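Local coordinates for type III Pentaketide Synthase (PDB 3EUO), which probably acts as a type III polyketide synthase, an acyltransferase of the chalcone and stilbene synthase family that builds pentaketide products, at residues Ala264-Thr269 / Cys363-Gly368; Trp293-His296 / Ile302-Gly305. All blocks are in the same frame, centred on the assembly; numbering follows the deposited sequence.

Contact 1: Ala264-Thr269 / Cys363-Gly368; sequences ASLQPT and CAFGPG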
ATOM      1  N   ALA A 264      22.802  14.784   5.389  1.00 20.79           N
ATOM      2  CA  ALA A 264      22.502  15.526   6.617  1.00 20.74           C
ATOM      3  C   ALA A 264      21.629  14.762   7.614  1.00 20.87           C
ATOM      4  O   ALA A 264      21.674  15.030   8.818  1.00 20.62           O
ATOM      5  CB  ALA A 264      21.859  16.876   6.277  1.00 20.88           C
ATOM      6  N   SER A 265      20.834  13.819   7.119  1.00 21.10           N
ATOM      7  CA  SER A 265      19.904  13.081   7.975  1.00 21.19           C
ATOM      8  C   SER A 265      20.538  11.912   8.731  1.00 21.05           C
ATOM      9  O   SER A 265      19.964  11.433   9.713  1.00 21.15           O
ATOM     10  CB  SER A 265      18.706  12.576   7.165  1.00 21.30           C
ATOM     11  OG  SER A 265      19.087  11.523   6.298  1.00 21.39           O
ATOM     12  N   LEU A 266      21.714  11.468   8.285  1.00 20.88           N
ATOM     13  CA  LEU A 266      22.345  10.248   8.815  1.00 20.67           C
ATOM     14  C   LEU A 266      22.709  10.328  10.301  1.00 20.81           C
ATOM     15  O   LEU A 266      22.274   9.497  11.095  1.00 20.39           O
ATOM     16  CB  LEU A 266      23.584   9.862   7.990  1.00 20.56           C
ATOM     17  CG  LEU A 266      23.415   9.382   6.537  1.00 20.78           C
ATOM     18  CD1 LEU A 266      24.741   9.410   5.822  1.00 21.12           C
ATOM     19  CD2 LEU A 266      22.801   7.977   6.455  1.00 20.91           C
ATOM     20  N   GLN A 267      23.503  11.333  10.669  1.00 20.84           N
ATOM     21  CA  GLN A 267      23.971  11.491  12.051  1.00 21.31           C
ATOM     22  C   GLN A 267      22.824  11.562  13.074  1.00 20.76           C
ATOM     23  O   GLN A 267      22.837  10.812  14.052  1.00 20.65           O
ATOM     24  CB  GLN A 267      24.924  12.696  12.183  1.00 21.63           C
ATOM     25  CG  GLN A 267      26.137  12.662  11.230  1.00 24.03           C
ATOM     26  CD  GLN A 267      26.005  13.574  10.005  1.00 27.51           C
ATOM     27  OE1 GLN A 267      26.923  14.360   9.708  1.00 28.30           O
ATOM     28  NE2 GLN A 267      24.881  13.467   9.277  1.00 24.65           N
ATOM     29  N   PRO A 268      21.829  12.451  12.851  1.00 20.56           N
ATOM     30  CA  PRO A 268      20.716  12.575  13.800  1.00 20.41           C
ATOM     31  C   PRO A 268      19.856  11.312  13.915  1.00 20.02           C
ATOM     32  O   PRO A 268      19.419  10.964  15.017  1.00 19.95           O
ATOM     33  CB  PRO A 268      19.879  13.719  13.214  1.00 20.60           C
ATOM     34  CG  PRO A 268      20.800  14.446  12.311  1.00 20.93           C
ATOM     35  CD  PRO A 268      21.684  13.406  11.737  1.00 20.54           C
ATOM     36  N   THR A 269      19.627  10.634  12.795  1.00 19.43           N
ATOM     37  CA  THR A 269      18.823   9.406  12.790  1.00 19.31           C
ATOM     38  C   THR A 269      19.577   8.269  13.484  1.00 19.24           C
ATOM     39  O   THR A 269      19.012   7.562  14.320  1.00 19.47           O
ATOM     40  CB  THR A 269      18.392   9.014  11.367  1.00 19.37           C
ATOM     41  OG1 THR A 269      17.839  10.164  10.714  1.00 19.80           O
ATOM     42  CG2 THR A 269      17.334   7.911  11.406  1.00 18.67           C
ATOM     43  N   CYS A 363      20.026   1.159   6.420  1.00 15.62           N
ATOM     44  CA  CYS A 363      19.598   2.521   6.109  1.00 15.65           C
ATOM     45  C   CYS A 363      19.126   2.640   4.660  1.00 15.54           C
ATOM     46  O   CYS A 363      19.733   2.069   3.749  1.00 15.62           O
ATOM     47  CB  CYS A 363      20.731   3.508   6.395  1.00 15.79           C
ATOM     48  SG  CYS A 363      20.275   5.246   6.210  1.00 18.62           S
ATOM     49  N   ALA A 364      18.035   3.381   4.462  1.00 15.32           N
ATOM     50  CA  ALA A 364      17.462   3.615   3.140  1.00 15.00           C
ATOM     51  C   ALA A 364      16.700   4.939   3.139  1.00 15.04           C
ATOM     52  O   ALA A 364      16.137   5.333   4.161  1.00 15.08           O
ATOM     53  CB  ALA A 364      16.523   2.471   2.747  1.00 15.02           C
ATOM     54  N   PHE A 365      16.706   5.626   1.999  1.00 15.17           N
ATOM     55  CA  PHE A 365      15.908   6.842   1.812  1.00 15.88           C
ATOM     56  C   PHE A 365      15.036   6.658   0.588  1.00 15.24           C
ATOM     57  O   PHE A 365      15.419   5.940  -0.351  1.00 14.89           O
ATOM     58  CB  PHE A 365      16.792   8.079   1.575  1.00 16.97           C
ATOM     59  CG  PHE A 365      17.934   8.220   2.541  1.00 20.00           C
ATOM     60  CD1 PHE A 365      17.769   8.913   3.738  1.00 22.74           C
ATOM     61  CD2 PHE A 365      19.179   7.680   2.247  1.00 22.13           C
ATOM     62  CE1 PHE A 365      18.829   9.047   4.635  1.00 23.73           C
ATOM     63  CE2 PHE A 365      20.248   7.803   3.139  1.00 23.26           C
ATOM     64  CZ  PHE A 365      20.068   8.491   4.335  1.00 21.58           C
ATOM     65  N   GLY A 366      13.890   7.333   0.583  1.00 14.51           N
ATOM     66  CA  GLY A 366      13.007   7.371  -0.586  1.00 14.33           C
ATOM     67  C   GLY A 366      12.101   8.595  -0.564  1.00 14.12           C
ATOM     68  O   GLY A 366      12.233   9.453   0.321  1.00 14.33           O
ATOM     69  N   PRO A 367      11.179   8.695  -1.545  1.00 14.20           N
ATOM     70  CA  PRO A 367      10.209   9.792  -1.600  1.00 14.01           C
ATOM     71  C   PRO A 367       9.592  10.129  -0.240  1.00 13.97           C
ATOM     72  O   PRO A 367       9.176   9.228   0.505  1.00 14.59           O
ATOM     73  CB  PRO A 367       9.151   9.263  -2.572  1.00 14.41           C
ATOM     74  CG  PRO A 367       9.926   8.419  -3.523  1.00 14.51           C
ATOM     75  CD  PRO A 367      11.025   7.774  -2.690  1.00 13.88           C
ATOM     76  N   GLY A 368       9.558  11.422   0.073  1.00 13.40           N
ATOM     77  CA  GLY A 368       9.064  11.916   1.358  1.00 13.54           C
ATOM     78  C   GLY A 368       9.605  13.300   1.688  1.00 13.67           C
ATOM     79  O   GLY A 368       8.826  14.256   1.795  1.00 14.13           O
TER
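Leu-266 meets Phe-365 and Cys-363 in an apolar cluster. The delta carbon CD2 of Leu-266 comes to the rim of the phenyl ring, close to its plane, and lies 3.5 Å from Phe-365 CZ; the two side chains run at about a right angle to each other. The same methyl also meets sulfur, with Leu-266 CD2 3.7 Å from Cys-363 SG, so one branch of the leucine touches both strand residues. Phe-365 reaches the helix because its CG stands opposite the carbonyl carbon (chi1 -47°), and the far end of the ring does the touching.

A polar atom meets the same ring obliquely: Ser-265 OG is 3.0 Å from Phe-365 CE1, a tight approach. The serine hydroxyl is tied instead to the helix, by a hydrogen bond with Ala-262 O, while staying beside the ring.

The helix is kinked at Pro-268, whose N makes no bond to the turn before. One turn after Ser-265, Thr-269 gives Ser-265 O two donors, Thr-269 OG1 2.7 Å from that oxygen and the backbone N, which arrive from opposite faces of the carbonyl plane.

Phe-365 to Gly-368 carry the Phe-Gly-Pro-Gly sequence found in the GFGPG loop of chalcone synthases. Helix 258-277 lies across one face of the central sheet here, its segment axis 10.8 Å from that of strand 363-366 at closest approach, their N-to-C directions 133° apart. Val-371 of neighbouring strand 370-378 touches both Ser-265 and Phe-365, helix 300-310 packs on Leu-266 through Ala-306 and Met-310, and Pro-367 meets Pro-117 of the second subunit.

Contact 2: Trp293-His296 / Ile302-Gly305; sequences WAMH and ILSG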
ATOM      1  N   TRP A 293      27.527  -1.633   7.843  1.00 16.78           N
ATOM      2  CA  TRP A 293      26.496  -0.734   7.361  1.00 16.67           C
ATOM      3  C   TRP A 293      25.863  -1.263   6.076  1.00 16.80           C
ATOM      4  O   TRP A 293      26.510  -1.329   5.023  1.00 16.94           O
ATOM      5  CB  TRP A 293      27.081   0.659   7.144  1.00 17.19           C
ATOM      6  CG  TRP A 293      27.214   1.473   8.397  1.00 17.20           C
ATOM      7  CD1 TRP A 293      28.158   1.334   9.375  1.00 17.59           C
ATOM      8  CD2 TRP A 293      26.388   2.571   8.786  1.00 17.20           C
ATOM      9  NE1 TRP A 293      27.959   2.274  10.361  1.00 17.73           N
ATOM     10  CE2 TRP A 293      26.874   3.042  10.027  1.00 17.78           C
ATOM     11  CE3 TRP A 293      25.272   3.195   8.213  1.00 18.64           C
ATOM     12  CZ2 TRP A 293      26.288   4.119  10.701  1.00 17.79           C
ATOM     13  CZ3 TRP A 293      24.688   4.260   8.883  1.00 17.98           C
ATOM     14  CH2 TRP A 293      25.202   4.715  10.112  1.00 17.67           C
ATOM     15  N   ALA A 294      24.603  -1.673   6.182  1.00 16.45           N
ATOM     16  CA  ALA A 294      23.840  -2.110   5.028  1.00 16.08           C
ATOM     17  C   ALA A 294      23.080  -0.885   4.511  1.00 16.13           C
ATOM     18  O   ALA A 294      21.938  -0.637   4.908  1.00 15.59           O
ATOM     19  CB  ALA A 294      22.871  -3.224   5.427  1.00 16.44           C
ATOM     20  N   MET A 295      23.733  -0.107   3.650  1.00 16.07           N
ATOM     21  CA  MET A 295      23.118   1.092   3.082  1.00 16.34           C
ATOM     22  C   MET A 295      22.426   0.771   1.767  1.00 16.22           C
ATOM     23  O   MET A 295      22.959   0.012   0.959  1.00 16.23           O
ATOM     24  CB  MET A 295      24.185   2.162   2.828  1.00 16.83           C
ATOM     25  CG  MET A 295      23.647   3.479   2.266  1.00 19.09           C
ATOM     26  SD  MET A 295      22.815   4.502   3.505  1.00 26.15           S
ATOM     27  CE  MET A 295      24.014   4.349   4.834  1.00 18.47           C
ATOM     28  N   HIS A 296      21.249   1.352   1.545  1.00 15.89           N
ATOM     29  CA  HIS A 296      20.647   1.296   0.222  1.00 16.38           C
ATOM     30  C   HIS A 296      21.439   2.237  -0.682  1.00 16.32           C
ATOM     31  O   HIS A 296      21.524   3.439  -0.403  1.00 16.21           O
ATOM     32  CB  HIS A 296      19.174   1.708   0.227  1.00 16.39           C
ATOM     33  CG  HIS A 296      18.582   1.770  -1.146  1.00 17.87           C
ATOM     34  ND1 HIS A 296      18.180   2.948  -1.740  1.00 19.68           N
ATOM     35  CD2 HIS A 296      18.378   0.798  -2.065  1.00 17.48           C
ATOM     36  CE1 HIS A 296      17.730   2.694  -2.956  1.00 18.06           C
ATOM     37  NE2 HIS A 296      17.834   1.395  -3.175  1.00 19.53           N
ATOM     38  N   ILE A 302      25.469   8.774  -2.319  1.00 20.91           N
ATOM     39  CA  ILE A 302      24.871   8.311  -1.070  1.00 20.59           C
ATOM     40  C   ILE A 302      25.895   7.525  -0.256  1.00 20.19           C
ATOM     41  O   ILE A 302      26.023   7.714   0.960  1.00 19.72           O
ATOM     42  CB  ILE A 302      23.602   7.442  -1.313  1.00 20.52           C
ATOM     43  CG1 ILE A 302      22.533   8.234  -2.085  1.00 21.51           C
ATOM     44  CG2 ILE A 302      23.056   6.887   0.014  1.00 20.12           C
ATOM     45  CD1 ILE A 302      22.116   9.552  -1.440  1.00 22.71           C
ATOM     46  N   LEU A 303      26.623   6.649  -0.938  1.00 19.91           N
ATOM     47  CA  LEU A 303      27.647   5.839  -0.296  1.00 19.72           C
ATOM     48  C   LEU A 303      28.830   6.691   0.144  1.00 19.91           C
ATOM     49  O   LEU A 303      29.243   6.618   1.299  1.00 20.29           O
ATOM     50  CB  LEU A 303      28.103   4.698  -1.206  1.00 19.62           C
ATOM     51  CG  LEU A 303      27.003   3.724  -1.653  1.00 19.39           C
ATOM     52  CD1 LEU A 303      27.563   2.702  -2.612  1.00 19.98           C
ATOM     53  CD2 LEU A 303      26.319   3.048  -0.456  1.00 17.51           C
ATOM     54  N   SER A 304      29.367   7.506  -0.762  1.00 19.91           N
ATOM     55  CA  SER A 304      30.495   8.374  -0.395  1.00 19.77           C
ATOM     56  C   SER A 304      30.071   9.393   0.668  1.00 19.67           C
ATOM     57  O   SER A 304      30.842   9.704   1.574  1.00 19.73           O
ATOM     58  CB  SER A 304      31.106   9.059  -1.624  1.00 19.87           C
ATOM     59  OG  SER A 304      30.147   9.852  -2.301  1.00 20.06           O
ATOM     60  N   GLY A 305      28.839   9.890   0.567  1.00 19.36           N
ATOM     61  CA  GLY A 305      28.272  10.776   1.582  1.00 19.25           C
ATOM     62  C   GLY A 305      28.185  10.153   2.967  1.00 19.36           C
ATOM     63  O   GLY A 305      28.471  10.817   3.969  1.00 18.61           O
TER
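Met-295, the last residue of strand 292-295, outermost in the sheet within this chain, meets both Ile-302 and Leu-303 through the base of its side chain. Its CG is anti to the backbone N (chi1 -178°) and points at the helix, 3.8 Å from Leu-303 CD2 and 4.1 Å from Ile-302 CG2. The methionine and leucine side chains lie alongside, running in opposite senses, whereas the isoleucine crosses the methionine at about a right angle. Beyond CG the bent methionine chain carries SD toward Cys-363.

At His-296 the backbone takes over: the carbonyl O lies 3.8 Å from Ile-302 CG2, while the CB of the histidine points away from the helix. Its imidazole NE2 makes a weak hydrogen bond with Asn-329 OD1, which is consistent with the His-Asn pair of the Cys-His-Asn triad in chalcone synthases.

The strand end and helix 300-310 are only a short link apart, so the contact folds the helix back against the strand it follows. Methyls, methylenes and one carbonyl oxygen do the touching; between these segments the contact is therefore van der Waals and probably hydrophobic, with the Met-295 carbonyl satisfied elsewhere, by Ser-320 OG.

How the contacts relate
Running from the N terminus, the chain passes through helix 258-277, which supplies 264-269 to contact 1, and then enters strand 292-295. Contact 2 closes at once, over five residues, between that strand and helix 300-310. Contact 1 closes much later, when 363-368 arrives on strand 359-366 after 93 intervening residues, so the short closure lies wholly within the long one and the two do not cross. Strands 292-295 and 359-366 are parallel neighbours in the main sheet, joined by probable hydrogen bonds of Cys-363 N to Ala-294 O and Cys-363 O to His-296 N. Contact 1 thus ties helix 258-277 to one strand, contact 2 helix 300-310 to the next, and the two helices also touch each other.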